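Local coordinates for VgrG protein (Vibrio cholerae, PDB 4E1C) that probably uses ATP and magnesium to cross-link actin covalently, through an actin cross-linking domain related in fold to the glutamine synthetases, at residues S23-E28 / C96-K101; I27-A32 / I166-S171; L278-P283 / L349-T354. All blocks are in the same frame, centred on the assembly; numbering follows the deposited sequence. Where two conformers were deposited one is given.

Contact 1 (S23-E28 / C96-K101); sequences SSIGIE and CEMDDK. With MG (magnesium ion), chain E; ADP (adenosine-5'-diphosphate), chain B.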
loop_
_atom_site.group_PDB
_atom_site.type_symbol
_atom_site.label_atom_id
_atom_site.label_comp_id
_atom_site.label_asym_id
_atom_site.label_seq_id
_atom_site.Cartn_x
_atom_site.Cartn_y
_atom_site.Cartn_z
ATOM N N SER A 23 15.633 2.845 -5.433
ATOM C CA SER A 23 14.523 2.170 -4.761
ATOM C C SER A 23 14.014 2.954 -3.539
ATOM O O SER A 23 14.799 3.591 -2.828
ATOM C CB SER A 23 14.895 0.743 -4.384
ATOM O OG SER A 23 16.022 0.717 -3.523
ATOM N N SER A 24 12.693 2.922 -3.321
ATOM C CA SER A 24 12.060 3.642 -2.222
ATOM C C SER A 24 11.257 2.739 -1.307
ATOM O O SER A 24 10.893 1.634 -1.688
ATOM C CB SER A 24 11.215 4.781 -2.760
ATOM O OG SER A 24 10.364 4.300 -3.780
ATOM N N ILE A 25 10.990 3.217 -0.094
ATOM C CA ILE A 25 10.239 2.479 0.915
ATOM C C ILE A 25 9.314 3.406 1.713
ATOM O O ILE A 25 9.683 4.528 2.034
ATOM C CB ILE A 25 11.172 1.611 1.820
ATOM C CG1 ILE A 25 10.365 0.659 2.748
ATOM C CG2 ILE A 25 12.211 2.466 2.586
ATOM C CD1 ILE A 25 11.037 -0.660 3.113
ATOM N N GLY A 26 8.106 2.918 1.955
ATOM C CA GLY A 26 7.088 3.564 2.766
ATOM C C GLY A 26 6.605 2.541 3.761
ATOM O O GLY A 26 6.719 1.337 3.511
ATOM N N ILE A 27 6.119 2.998 4.911
ATOM C CA ILE A 27 5.607 2.096 5.950
ATOM C C ILE A 27 4.198 2.517 6.379
ATOM O O ILE A 27 3.823 3.672 6.189
ATOM C CB ILE A 27 6.578 1.907 7.155
ATOM C CG1 ILE A 27 6.822 3.222 7.944
ATOM C CG2 ILE A 27 7.884 1.202 6.735
ATOM C CD1 ILE A 27 7.458 3.060 9.360
ATOM N N GLU A 28 3.417 1.566 6.910
ATOM C CA GLU A 28 2.067 1.761 7.447
ATOM C C GLU A 28 2.065 1.103 8.797
ATOM O O GLU A 28 2.569 -0.015 8.925
ATOM C CB GLU A 28 1.000 1.119 6.556
ATOM C CG GLU A 28 0.755 1.853 5.253
ATOM C CD GLU A 28 -0.001 1.022 4.233
ATOM O OE1 GLU A 28 0.572 0.045 3.692
ATOM O OE2 GLU A 28 -1.182 1.347 3.984
ATOM N N CYS A 96 10.789 7.293 1.532
ATOM C CA CYS A 96 12.179 7.772 1.503
ATOM C C CYS A 96 12.981 6.755 0.718
ATOM O O CYS A 96 12.423 5.729 0.326
ATOM C CB CYS A 96 12.742 7.978 2.904
ATOM S SG CYS A 96 12.859 6.470 3.886
ATOM N N GLU A 97 14.261 7.043 0.456
ATOM C CA GLU A 97 15.153 6.120 -0.260
ATOM C C GLU A 97 15.444 4.970 0.698
ATOM O O GLU A 97 15.629 5.203 1.890
ATOM C CB GLU A 97 16.468 6.820 -0.649
ATOM C CG GLU A 97 16.263 8.066 -1.500
ATOM C CD GLU A 97 17.455 8.995 -1.637
ATOM O OE1 GLU A 97 17.243 10.226 -1.761
ATOM O OE2 GLU A 97 18.602 8.493 -1.628
ATOM N N MET A 98 15.430 3.739 0.182
ATOM C CA MET A 98 15.689 2.508 0.945
ATOM C C MET A 98 17.021 2.497 1.693
ATOM O O MET A 98 17.100 1.927 2.785
ATOM C CB MET A 98 15.592 1.280 0.034
ATOM C CG MET A 98 14.202 0.790 -0.131
ATOM S SD MET A 98 14.081 -0.896 -0.781
ATOM C CE MET A 98 14.216 -1.826 0.733
ATOM N N ASP A 99 18.069 3.110 1.095
ATOM C CA ASP A 99 19.406 3.179 1.689
ATOM C C ASP A 99 19.663 4.469 2.483
ATOM O O ASP A 99 20.793 4.725 2.903
ATOM C CB ASP A 99 20.493 2.925 0.624
ATOM C CG ASP A 99 20.584 3.940 -0.515
ATOM O OD1 ASP A 99 19.816 4.935 -0.499
ATOM O OD2 ASP A 99 21.422 3.738 -1.425
ATOM N N ASP A 100 18.615 5.276 2.699
ATOM C CA ASP A 100 18.749 6.507 3.482
ATOM C C ASP A 100 18.470 6.169 4.958
ATOM O O ASP A 100 17.324 6.241 5.408
ATOM C CB ASP A 100 17.809 7.602 2.936
ATOM C CG ASP A 100 18.013 8.987 3.512
ATOM O OD1 ASP A 100 18.575 9.094 4.619
ATOM O OD2 ASP A 100 17.507 9.956 2.911
ATOM N N LYS A 101 19.521 5.748 5.677
ATOM C CA LYS A 101 19.488 5.332 7.086
ATOM C C LYS A 101 18.866 6.380 8.018
ATOM O O LYS A 101 18.049 6.023 8.866
ATOM C CB LYS A 101 20.913 4.987 7.549
ATOM C CG LYS A 101 21.023 3.877 8.594
ATOM C CD LYS A 101 22.434 3.244 8.605
ATOM C CE LYS A 101 22.743 2.412 7.369
ATOM N NZ LYS A 101 24.093 1.796 7.428
HETATM MG MG MG E . -2.719 3.243 4.140
HETATM P PB ADP B . -3.860 3.573 1.191
HETATM O O1B ADP B . -4.069 3.160 -0.211
HETATM O O2B ADP B . -4.788 4.774 1.525
HETATM O O3B ADP B . -4.169 2.410 2.142
HETATM P PA ADP B . -1.382 4.955 0.472
HETATM O O1A ADP B . -1.812 4.880 -0.951
HETATM O O2A ADP B . -1.494 6.398 0.980
HETATM O O3A ADP B . -2.332 4.023 1.370
HETATM O "O5'" ADP B . 0.118 4.461 0.582
HETATM C "C5'" ADP B . 0.488 3.222 1.196
HETATM C "C4'" ADP B . 1.991 3.161 1.324
HETATM O "O4'" ADP B . 2.630 3.517 0.077
HETATM C "C3'" ADP B . 2.641 4.026 2.413
HETATM O "O3'" ADP B . 3.462 3.190 3.217
HETATM C "C2'" ADP B . 3.485 5.017 1.612
HETATM O "O2'" ADP B . 4.656 5.514 2.234
HETATM C "C1'" ADP B . 3.843 4.141 0.424
HETATM N N9 ADP B . 4.390 4.847 -0.725
HETATM C C8 ADP B . 3.828 5.883 -1.426
HETATM N N7 ADP B . 4.571 6.306 -2.416
HETATM C C5 ADP B . 5.690 5.498 -2.371
HETATM C C6 ADP B . 6.841 5.417 -3.177
HETATM N N6 ADP B . 7.067 6.227 -4.224
HETATM N N1 ADP B . 7.767 4.482 -2.868
HETATM C C2 ADP B . 7.554 3.682 -1.819
HETATM N N3 ADP B . 6.512 3.666 -0.985
HETATM C C4 ADP B . 5.604 4.600 -1.321
HETATM O O HOH W 1 17.659 3.257 -2.257
#

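Contact 2 (I27-A32 / I166-S171); sequences IENELA and ITMTPS. With MG (magnesium ion), chain E; ADP (adenosine-5'-diphosphate), chain B.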
loop_
_atom_site.group_PDB
_atom_site.type_symbol
_atom_site.label_atom_id
_atom_site.label_comp_id
_atom_site.label_asym_id
_atom_site.label_seq_id
_atom_site.Cartn_x
_atom_site.Cartn_y
_atom_site.Cartn_z
ATOM N N ILE A 27 6.119 2.998 4.911
ATOM C CA ILE A 27 5.607 2.096 5.950
ATOM C C ILE A 27 4.198 2.517 6.379
ATOM O O ILE A 27 3.823 3.672 6.189
ATOM C CB ILE A 27 6.578 1.907 7.155
ATOM C CG1 ILE A 27 6.822 3.222 7.944
ATOM C CG2 ILE A 27 7.884 1.202 6.735
ATOM C CD1 ILE A 27 7.458 3.060 9.360
ATOM N N GLU A 28 3.417 1.566 6.910
ATOM C CA GLU A 28 2.067 1.761 7.447
ATOM C C GLU A 28 2.065 1.103 8.797
ATOM O O GLU A 28 2.569 -0.015 8.925
ATOM C CB GLU A 28 1.000 1.119 6.556
ATOM C CG GLU A 28 0.755 1.853 5.253
ATOM C CD GLU A 28 -0.001 1.022 4.233
ATOM O OE1 GLU A 28 0.572 0.045 3.692
ATOM O OE2 GLU A 28 -1.182 1.347 3.984
ATOM N N ASN A 29 1.555 1.808 9.816
ATOM C CA ASN A 29 1.534 1.275 11.181
ATOM C C ASN A 29 0.233 1.589 11.909
ATOM O O ASN A 29 -0.020 2.735 12.315
ATOM C CB ASN A 29 2.732 1.814 11.983
ATOM C CG ASN A 29 3.159 0.958 13.162
ATOM O OD1 ASN A 29 4.294 1.040 13.632
ATOM N ND2 ASN A 29 2.298 0.082 13.639
ATOM N N GLU A 30 -0.594 0.564 12.073
ATOM C CA GLU A 30 -1.869 0.691 12.762
ATOM C C GLU A 30 -1.605 0.621 14.263
ATOM O O GLU A 30 -0.835 -0.226 14.728
ATOM C CB GLU A 30 -2.840 -0.386 12.289
ATOM C CG GLU A 30 -4.285 -0.117 12.665
ATOM C CD GLU A 30 -5.226 -1.279 12.429
ATOM O OE1 GLU A 30 -6.457 -1.052 12.443
ATOM O OE2 GLU A 30 -4.737 -2.413 12.219
ATOM N N LEU A 31 -2.154 1.583 15.000
ATOM C CA LEU A 31 -1.921 1.682 16.441
ATOM C C LEU A 31 -2.949 0.910 17.224
ATOM O O LEU A 31 -4.086 0.779 16.789
ATOM C CB LEU A 31 -1.910 3.161 16.895
ATOM C CG LEU A 31 -0.905 4.096 16.206
ATOM C CD1 LEU A 31 -1.112 5.500 16.633
ATOM C CD2 LEU A 31 0.551 3.654 16.424
ATOM N N ALA A 32 -2.556 0.430 18.414
ATOM C CA ALA A 32 -3.465 -0.212 19.352
ATOM C C ALA A 32 -3.552 0.716 20.559
ATOM O O ALA A 32 -2.567 1.375 20.904
ATOM C CB ALA A 32 -2.917 -1.571 19.782
ATOM N N ILE A 166 0.219 3.543 24.356
ATOM C CA ILE A 166 -0.043 3.427 22.931
ATOM C C ILE A 166 1.098 2.666 22.277
ATOM O O ILE A 166 2.252 3.050 22.419
ATOM C CB ILE A 166 -0.416 4.788 22.268
ATOM C CG1 ILE A 166 -1.660 5.420 22.954
ATOM C CG2 ILE A 166 -0.620 4.654 20.767
ATOM C CD1 ILE A 166 -2.869 4.492 23.186
ATOM N N THR A 167 0.769 1.579 21.571
ATOM C CA THR A 167 1.754 0.682 20.979
ATOM C C THR A 167 1.543 0.416 19.490
ATOM O O THR A 167 0.518 0.748 18.912
ATOM C CB THR A 167 1.747 -0.682 21.747
ATOM O OG1 THR A 167 0.468 -1.308 21.573
ATOM C CG2 THR A 167 2.077 -0.532 23.238
ATOM N N MET A 168 2.530 -0.251 18.900
ATOM C CA MET A 168 2.593 -0.727 17.522
ATOM C C MET A 168 3.106 -2.170 17.517
ATOM O O MET A 168 3.904 -2.527 18.387
ATOM C CB MET A 168 3.469 0.196 16.674
ATOM C CG MET A 168 4.717 0.675 17.340
ATOM S SD MET A 168 5.344 2.199 16.591
ATOM C CE MET A 168 4.277 3.405 17.278
ATOM N N THR A 169 2.626 -3.018 16.583
ATOM C CA THR A 169 2.998 -4.446 16.541
ATOM C C THR A 169 3.107 -4.977 15.092
ATOM O O THR A 169 2.424 -4.422 14.223
ATOM C CB THR A 169 2.004 -5.239 17.430
ATOM O OG1 THR A 169 2.540 -6.506 17.798
ATOM C CG2 THR A 169 0.604 -5.365 16.821
ATOM N N PRO A 170 3.902 -6.054 14.789
ATOM C CA PRO A 170 3.991 -6.529 13.389
ATOM C C PRO A 170 2.659 -6.790 12.686
ATOM O O PRO A 170 2.565 -6.522 11.489
ATOM C CB PRO A 170 4.860 -7.799 13.490
ATOM C CG PRO A 170 5.701 -7.574 14.697
ATOM C CD PRO A 170 4.815 -6.825 15.668
ATOM N N SER A 171 1.626 -7.279 13.416
ATOM C CA SER A 171 0.285 -7.536 12.850
ATOM C C SER A 171 -0.401 -6.242 12.364
ATOM O O SER A 171 -1.287 -6.310 11.523
ATOM C CB SER A 171 -0.607 -8.296 13.837
ATOM O OG SER A 171 -1.080 -7.458 14.877
HETATM MG MG MG E . -2.719 3.243 4.140
HETATM P PB ADP B . -3.860 3.573 1.191
HETATM O O1B ADP B . -4.069 3.160 -0.211
HETATM O O2B ADP B . -4.788 4.774 1.525
HETATM O O3B ADP B . -4.169 2.410 2.142
HETATM P PA ADP B . -1.382 4.955 0.472
HETATM O O1A ADP B . -1.812 4.880 -0.951
HETATM O O2A ADP B . -1.494 6.398 0.980
HETATM O O3A ADP B . -2.332 4.023 1.370
HETATM O "O5'" ADP B . 0.118 4.461 0.582
HETATM C "C5'" ADP B . 0.488 3.222 1.196
HETATM C "C4'" ADP B . 1.991 3.161 1.324
HETATM O "O4'" ADP B . 2.630 3.517 0.077
HETATM C "C3'" ADP B . 2.641 4.026 2.413
HETATM O "O3'" ADP B . 3.462 3.190 3.217
HETATM C "C2'" ADP B . 3.485 5.017 1.612
HETATM O "O2'" ADP B . 4.656 5.514 2.234
HETATM C "C1'" ADP B . 3.843 4.141 0.424
HETATM N N9 ADP B . 4.390 4.847 -0.725
HETATM C C8 ADP B . 3.828 5.883 -1.426
HETATM N N7 ADP B . 4.571 6.306 -2.416
HETATM C C5 ADP B . 5.690 5.498 -2.371
HETATM C C6 ADP B . 6.841 5.417 -3.177
HETATM N N6 ADP B . 7.067 6.227 -4.224
HETATM N N1 ADP B . 7.767 4.482 -2.868
HETATM C C2 ADP B . 7.554 3.682 -1.819
HETATM N N3 ADP B . 6.512 3.666 -0.985
HETATM C C4 ADP B . 5.604 4.600 -1.321
HETATM O O HOH W 2 -2.211 -0.369 23.553
#

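Contact 3 (L278-P283 / L349-T354); sequences LPRTKP and LFEFRT. With MG (magnesium ion), chain D; ADP (adenosine-5'-diphosphate), chain B; SO4 (sulfate ion), chain F.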
loop_
_atom_site.group_PDB
_atom_site.type_symbol
_atom_site.label_atom_id
_atom_site.label_comp_id
_atom_site.label_asym_id
_atom_site.label_seq_id
_atom_site.Cartn_x
_atom_site.Cartn_y
_atom_site.Cartn_z
ATOM N N LEU A 278 2.001 -7.611 -2.608
ATOM C CA LEU A 278 0.904 -7.054 -3.390
ATOM C C LEU A 278 1.300 -5.945 -4.356
ATOM O O LEU A 278 1.692 -4.855 -3.908
ATOM C CB LEU A 278 -0.232 -6.611 -2.450
ATOM C CG LEU A 278 -1.471 -5.962 -3.066
ATOM C CD1 LEU A 278 -2.343 -6.995 -3.787
ATOM C CD2 LEU A 278 -2.283 -5.223 -1.990
ATOM N N PRO A 279 1.155 -6.182 -5.692
ATOM C CA PRO A 279 1.429 -5.107 -6.664
ATOM C C PRO A 279 0.478 -3.942 -6.382
ATOM O O PRO A 279 -0.720 -4.160 -6.154
ATOM C CB PRO A 279 1.152 -5.771 -8.025
ATOM C CG PRO A 279 1.291 -7.256 -7.760
ATOM C CD PRO A 279 0.677 -7.402 -6.386
ATOM N N ARG A 280 1.047 -2.725 -6.265
ATOM C CA ARG A 280 0.319 -1.512 -5.931
ATOM C C ARG A 280 0.196 -0.554 -7.103
ATOM O O ARG A 280 -0.466 0.465 -6.965
ATOM C CB ARG A 280 0.982 -0.819 -4.723
ATOM C CG ARG A 280 0.810 -1.589 -3.398
ATOM C CD ARG A 280 -0.624 -1.569 -2.865
ATOM N NE ARG A 280 -1.051 -0.202 -2.531
ATOM C CZ ARG A 280 -1.989 0.471 -3.187
ATOM N NH1 ARG A 280 -2.655 -0.102 -4.180
ATOM N NH2 ARG A 280 -2.292 1.714 -2.834
ATOM N N THR A 281 0.834 -0.884 -8.257
ATOM C CA THR A 281 0.831 -0.088 -9.482
ATOM C C THR A 281 -0.010 -0.786 -10.556
ATOM O O THR A 281 0.025 -2.014 -10.670
ATOM C CB THR A 281 2.283 0.223 -9.936
ATOM O OG1 THR A 281 3.014 0.841 -8.871
ATOM C CG2 THR A 281 2.352 1.116 -11.164
ATOM N N LYS A 282 -0.764 0.012 -11.335
ATOM C CA LYS A 282 -1.607 -0.436 -12.444
ATOM C C LYS A 282 -0.761 -1.223 -13.447
ATOM O O LYS A 282 0.180 -0.655 -13.991
ATOM C CB LYS A 282 -2.253 0.784 -13.118
ATOM C CG LYS A 282 -3.148 0.467 -14.323
ATOM C CD LYS A 282 -3.674 1.764 -14.981
ATOM C CE LYS A 282 -4.596 2.558 -14.061
ATOM N NZ LYS A 282 -5.200 3.714 -14.744
ATOM N N PRO A 283 -1.045 -2.517 -13.691
ATOM C CA PRO A 283 -0.199 -3.292 -14.626
ATOM C C PRO A 283 0.036 -2.682 -16.005
ATOM O O PRO A 283 1.157 -2.741 -16.506
ATOM C CB PRO A 283 -0.897 -4.662 -14.684
ATOM C CG PRO A 283 -1.539 -4.784 -13.326
ATOM C CD PRO A 283 -2.078 -3.381 -13.078
ATOM N N LEU A 349 5.298 -0.321 -7.507
ATOM C CA LEU A 349 5.268 -0.519 -6.062
ATOM C C LEU A 349 4.636 -1.814 -5.612
ATOM O O LEU A 349 3.756 -2.370 -6.273
ATOM C CB LEU A 349 4.552 0.689 -5.420
ATOM C CG LEU A 349 5.433 1.906 -5.094
ATOM C CD1 LEU A 349 5.916 2.630 -6.351
ATOM C CD2 LEU A 349 4.662 2.879 -4.291
ATOM N N PHE A 350 5.076 -2.277 -4.450
ATOM C CA PHE A 350 4.636 -3.536 -3.883
ATOM C C PHE A 350 4.488 -3.414 -2.387
ATOM O O PHE A 350 5.402 -2.930 -1.711
ATOM C CB PHE A 350 5.655 -4.652 -4.226
ATOM C CG PHE A 350 5.867 -4.792 -5.712
ATOM C CD1 PHE A 350 5.053 -5.634 -6.470
ATOM C CD2 PHE A 350 6.844 -4.045 -6.366
ATOM C CE1 PHE A 350 5.214 -5.717 -7.857
ATOM C CE2 PHE A 350 6.982 -4.103 -7.756
ATOM C CZ PHE A 350 6.174 -4.947 -8.492
ATOM N N GLU A 351 3.343 -3.900 -1.865
ATOM C CA GLU A 351 3.041 -3.890 -0.447
ATOM C C GLU A 351 3.317 -5.259 0.146
ATOM O O GLU A 351 2.805 -6.271 -0.346
ATOM C CB GLU A 351 1.564 -3.500 -0.249
ATOM C CG GLU A 351 1.078 -3.475 1.185
ATOM C CD GLU A 351 -0.412 -3.222 1.317
ATOM O OE1 GLU A 351 -0.966 -2.444 0.507
ATOM O OE2 GLU A 351 -1.025 -3.792 2.245
ATOM N N PHE A 352 4.099 -5.287 1.226
ATOM C CA PHE A 352 4.374 -6.521 1.951
ATOM C C PHE A 352 3.264 -6.586 3.007
ATOM O O PHE A 352 3.257 -5.778 3.939
ATOM C CB PHE A 352 5.794 -6.491 2.578
ATOM C CG PHE A 352 6.887 -6.633 1.544
ATOM C CD1 PHE A 352 7.280 -5.547 0.763
ATOM C CD2 PHE A 352 7.507 -7.857 1.327
ATOM C CE1 PHE A 352 8.260 -5.698 -0.230
ATOM C CE2 PHE A 352 8.516 -7.993 0.368
ATOM C CZ PHE A 352 8.877 -6.921 -0.411
ATOM N N ARG A 353 2.288 -7.493 2.810
ATOM C CA ARG A 353 1.127 -7.690 3.697
ATOM C C ARG A 353 1.540 -8.018 5.123
ATOM O O ARG A 353 0.911 -7.553 6.077
ATOM C CB ARG A 353 0.165 -8.733 3.098
ATOM C CG ARG A 353 -0.371 -8.317 1.714
ATOM C CD ARG A 353 -1.296 -7.088 1.789
ATOM N NE ARG A 353 -2.544 -7.434 2.484
ATOM C CZ ARG A 353 -3.454 -6.573 2.915
ATOM N NH1 ARG A 353 -3.284 -5.272 2.751
ATOM N NH2 ARG A 353 -4.557 -7.015 3.512
ATOM N N THR A 354 2.629 -8.783 5.247
ATOM C CA THR A 354 3.366 -9.106 6.464
ATOM C C THR A 354 4.787 -8.593 6.169
ATOM O O THR A 354 5.328 -8.861 5.090
ATOM C CB THR A 354 3.331 -10.633 6.747
ATOM O OG1 THR A 354 1.996 -11.000 7.067
ATOM C CG2 THR A 354 4.232 -11.049 7.911
HETATM MG MG MG D . -1.823 -1.859 3.785
HETATM P PB ADP B . -3.860 3.573 1.191
HETATM O O1B ADP B . -4.069 3.160 -0.211
HETATM O O2B ADP B . -4.788 4.774 1.525
HETATM O O3B ADP B . -4.169 2.410 2.142
HETATM P PA ADP B . -1.382 4.955 0.472
HETATM O O1A ADP B . -1.812 4.880 -0.951
HETATM O O2A ADP B . -1.494 6.398 0.980
HETATM O O3A ADP B . -2.332 4.023 1.370
HETATM O "O5'" ADP B . 0.118 4.461 0.582
HETATM C "C5'" ADP B . 0.488 3.222 1.196
HETATM C "C4'" ADP B . 1.991 3.161 1.324
HETATM O "O4'" ADP B . 2.630 3.517 0.077
HETATM C "C3'" ADP B . 2.641 4.026 2.413
HETATM O "O3'" ADP B . 3.462 3.190 3.217
HETATM C "C2'" ADP B . 3.485 5.017 1.612
HETATM O "O2'" ADP B . 4.656 5.514 2.234
HETATM C "C1'" ADP B . 3.843 4.141 0.424
HETATM N N9 ADP B . 4.390 4.847 -0.725
HETATM C C8 ADP B . 3.828 5.883 -1.426
HETATM N N7 ADP B . 4.571 6.306 -2.416
HETATM C C5 ADP B . 5.690 5.498 -2.371
HETATM C C6 ADP B . 6.841 5.417 -3.177
HETATM N N6 ADP B . 7.067 6.227 -4.224
HETATM N N1 ADP B . 7.767 4.482 -2.868
HETATM C C2 ADP B . 7.554 3.682 -1.819
HETATM N N3 ADP B . 6.512 3.666 -0.985
HETATM C C4 ADP B . 5.604 4.600 -1.321
HETATM S S SO4 F . -6.613 -3.740 3.968
HETATM O O1 SO4 F . -7.111 -2.974 5.102
HETATM O O2 SO4 F . -6.339 -5.096 4.405
HETATM O O3 SO4 F . -7.621 -3.733 2.912
HETATM O O4 SO4 F . -5.387 -3.112 3.482
HETATM O O HOH W 3 0.860 0.181 -0.241
HETATM O O HOH W 4 3.147 -2.891 -8.931
#

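Contact 1 (S23-E28 / C96-K101)
I25 and M98 set their side chains across each other at about a right angle, where the antiparallel pairing of strands 24-32 and 85-97 runs out. This pairing belongs to the nucleotide-binding beta framework of a fold like that of glutamine synthetase. Beyond it, a type I turn from E97 to D100 leads into helix 101-124. With CG1 of I25 anti to its backbone nitrogen (chi1 -171°), CG1 lies beside the carbonyl carbon and CG2 between the backbone nitrogen and the carbonyl carbon; CG2 and CB both reach the middle of the methionine, CB of I25 lying 3.7 Å from CG of M98. The methionine chain then bends at chi3, and its CE comes within 4.1 Å of I25 CD1. V177 of strand 167-180 packs against both I25 and M98. C96 shares the face of I25 but meets it loosely, its SG 4.3 Å from I25 CG2, and turns to helix 101-124 instead. In the backbone, I25 and C96 form a hydrogen-bonded pair, I25 N to C96 O at 2.9 Å and C96 N to I25 O at 3.0 Å. M98 N adds an almost straight bond to S23 O (176° at the hydrogen), tying the turn to the start of the strand. At S24 the side chains diverge from those of E97, and the serine serves the nucleotide: its OG, placed between the backbone nitrogen and carbonyl carbon (chi1 50°), donates to N1 of the ADP adenine at 2.8 Å.

Contact 2 (I27-A32 / I166-S171)
A32 and T167 supply the backbone bonds between the end of strand 24-32 and the weakly bonded start of strand 167-180. A32 N gives a straight hydrogen bond to T167 O at 3.1 Å, whereas the return bond from T167 N to A32 O is weak at 3.4 Å. The short axes run 129° apart, so the antiparallel pairing is splayed. The amide of N29 makes van der Waals contact with M168. It crosses the methionine at about a right angle and straddles its CB, with N29 ND2 and OD1 each 3.3 Å from M168 CB. Q173 bonds the same OD1, which should help fix the rotation of the amide. The apolar contacts gather round L31. L31 and M168 run alongside each other in the same sense, and L31 CD2 is 3.8 Å from M168 CE; on the I166 side, L31 CD1 comes to 4.2 Å from I166 CG2. F118 of helix 101-124 packs on both L31 and I166. After T169 the chain changes direction at P170 and S171. The whole is a splayed antiparallel strand pair with helix 101-124 packed on its apolar side chains, in the beta framework of a glutamine synthetase-like fold.

Contact 3 (L278-P283 / L349-T354)
The nucleotide and metal site of this glutamine synthetase-like fold is lined by L349 and E351 of strand 345-352 and by R280, just past its antiparallel partner, strand 277-279. L278 and E351 are a hydrogen-bonded pair, L278 N to E351 O at 2.7 Å and E351 N to L278 O at 2.8 Å. R280 N then reaches L349 O, and T281 OG1 accepts from L349 N. On the face carrying P279 and F350, P279 CB lies 4.1 Å from F350 CE1. Beyond the strand end, R280, bent at chi2 and chi3, lays its CD 3.5 Å from E351 OE1. The guanidinium and carboxylate planes are 90° apart. OE1 lies well off the guanidinium plane, making the long salt bridge one of charge alone; a water joins R280 NE to OE1. NH2 of R280 approaches the ADP diphosphate, with H331 O holding NH1, while L349 CD2 packs against the adenine, 3.4 Å from ADP C5. E351 OE2 shares a magnesium ion with Q174 and forms a salt bridge with R353 NH1, 2.7 Å away on the syn side but tilted from the carboxylate plane. R353 NH1 also donates to O4 of a sulfate, probably a crystallisation additive, and R353 NH2 lies 2.8 Å from sulfate O2.

Contacts 1 and 2 start from the same strand, 24-32, and lie about 18 Å apart between centres, pairing its two ends with strands 85-97 and 167-180. Contact 3 closes later in the chain; its centre is about 15 Å from that of contact 1 and about 19 Å from that of contact 2. Strand 167-180 connects them, running between strands 24-32 and 345-352. ADP lies where these strands meet: S24 of contact 1 bonds the adenine, the shared E28 binds one magnesium ion, at the diphosphate, and E351 of contact 3 the second, beside it. Residues distant in sequence thus come together round the nucleotide, consistent with ATP-dependent cross-linking.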